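Side-chain contact in pectinesterase A (Erwinia chrysanthemi, PDB 2NTP), which hydrolyses the methyl esters of pectin, releasing methanol and polygalacturonate in the first step of plant tissue maceration: residues A73-L76 with K82-T85. Sequence-based numbering, arbitrary orientation.
Sequences AGTL and KWGT. With ADA (alpha-D-galactopyranuronic acid), chain C; ADA (alpha-D-galactopyranuronic acid), chain B.
The loop that follows strand 65-69 of the parallel beta-helix folds back on itself before reaching the substrate cleft, and residues 73-76 and 82-85 are the two antiparallel arms of that excursion. Two backbone hydrogen bonds join them: Gly84 N donates to Ala73 O at 2.9 Å, and Trp83 N donates to Thr75 O at 3.1 Å. Thr75 O has further neighbours: Lys82 CA makes a CH...O contact with it, and Trp83 CD1 comes within 3.2 Å. The indole is placed beside this carbonyl because its CG stands anti to its own carbonyl carbon (chi1 -80°). This brings CD1 of the five-membered ring to the first arm, where Thr75 CB and CG2 approach it, while Thr75 OG1 is bonded to Ala72 N. At the ring edge, in plane, a water accepts from Trp83 NE1 at 3.0 Å and donates to Leu76 O, so the indole N-H is tied to the first arm through solvent. On the outer side, Leu76 CD2 rests at 3.9 Å against Lys82 CG; the extended lysine chain continues away to a salt bridge with Asp127. At the cleft end of the contact, Ala73 CB abuts the Gly84-Thr85 peptide, 3.4 Å from Gly84 C. Gly84 has a positive phi, a conformation that by itself favours glycine, and the next amide, Thr85 N, makes a weak hydrogen bond to O6A of the chain C galacturonate. Thr85, an experimentally established substrate-binding residue, also packs against Gln129 and the proton donor Asp154. The arrangement exemplifies how a loop projecting from a right-handed parallel beta-helix contributes to the wall of the pectin-binding cleft in pectin methylesterases.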
# COMPACT_ATOMS: atom_id res chain seq x y z
N ALA A 73 12.52 -4.74 6.05
CA ALA A 73 12.32 -6.11 6.52
C ALA A 73 13.62 -6.69 7.09
O ALA A 73 13.59 -7.43 8.07
CB ALA A 73 11.79 -7.00 5.41
N GLY A 74 14.74 -6.34 6.46
CA GLY A 74 16.05 -6.85 6.85
C GLY A 74 16.75 -6.07 7.95
O GLY A 74 17.85 -6.44 8.38
N THR A 75 16.12 -4.98 8.40
CA THR A 75 16.63 -4.22 9.55
C THR A 75 16.56 -5.12 10.78
O THR A 75 15.57 -5.82 10.99
CB THR A 75 15.81 -2.92 9.80
OG1 THR A 75 15.83 -2.11 8.62
CG2 THR A 75 16.38 -2.12 10.97
N LEU A 76 17.63 -5.12 11.57
CA LEU A 76 17.72 -6.01 12.73
C LEU A 76 17.21 -5.35 14.01
O LEU A 76 17.45 -4.17 14.26
CB LEU A 76 19.15 -6.53 12.91
CG LEU A 76 19.76 -7.33 11.75
CD1 LEU A 76 21.22 -7.67 12.04
CD2 LEU A 76 18.96 -8.59 11.45
N LYS A 82 15.31 -10.19 12.34
CA LYS A 82 14.80 -9.24 11.36
C LYS A 82 13.40 -8.78 11.73
O LYS A 82 12.62 -9.55 12.31
CB LYS A 82 14.77 -9.88 9.97
CG LYS A 82 16.13 -10.21 9.38
CD LYS A 82 15.98 -11.02 8.10
CE LYS A 82 17.32 -11.47 7.56
NZ LYS A 82 17.15 -12.35 6.37
N TRP A 83 13.07 -7.54 11.40
CA TRP A 83 11.71 -7.03 11.55
C TRP A 83 10.72 -7.79 10.66
O TRP A 83 9.59 -8.08 11.08
CB TRP A 83 11.65 -5.53 11.24
CG TRP A 83 12.10 -4.67 12.38
CD1 TRP A 83 13.31 -4.07 12.52
CD2 TRP A 83 11.33 -4.30 13.53
NE1 TRP A 83 13.36 -3.35 13.69
CE2 TRP A 83 12.15 -3.47 14.33
CE3 TRP A 83 10.03 -4.59 13.97
CZ2 TRP A 83 11.72 -2.94 15.55
CZ3 TRP A 83 9.60 -4.06 15.19
CH2 TRP A 83 10.44 -3.24 15.96
N GLY A 84 11.16 -8.12 9.45
CA GLY A 84 10.30 -8.75 8.45
C GLY A 84 9.40 -7.72 7.78
O GLY A 84 9.35 -6.57 8.20
N THR A 85 8.68 -8.15 6.75
CA THR A 85 7.86 -7.24 5.94
C THR A 85 6.72 -6.59 6.73
O THR A 85 6.64 -5.35 6.80
CB THR A 85 7.35 -7.92 4.66
OG1 THR A 85 8.47 -8.36 3.88
CG2 THR A 85 6.51 -6.96 3.81
C1 ADA C . 6.08 -13.66 3.72
C2 ADA C . 4.64 -14.13 3.97
C3 ADA C . 3.75 -12.95 4.39
C4 ADA C . 4.38 -12.18 5.55
C5 ADA C . 5.80 -11.77 5.19
C6 ADA C . 6.48 -11.04 6.32
O2 ADA C . 4.14 -14.72 2.77
O3 ADA C . 2.43 -13.42 4.72
O4 ADA C . 4.43 -12.99 6.74
O5 ADA C . 6.57 -12.93 4.85
O6B ADA C . 5.86 -10.15 6.93
O6A ADA C . 7.66 -11.36 6.59
C1 ADA B . 6.66 -10.94 -0.35
C2 ADA B . 6.84 -10.35 1.05
C3 ADA B . 7.85 -11.20 1.83
C4 ADA B . 7.41 -12.66 1.86
C5 ADA B . 7.23 -13.17 0.42
C6 ADA B . 6.75 -14.59 0.42
O2 ADA B . 7.32 -9.00 0.98
O3 ADA B . 8.01 -10.69 3.16
O4 ADA B . 6.16 -12.81 2.56
O5 ADA B . 6.31 -12.33 -0.30
O6B ADA B . 5.67 -14.86 -0.16
O6A ADA B . 7.45 -15.45 1.00
O HOH W 1 15.77 -2.00 14.86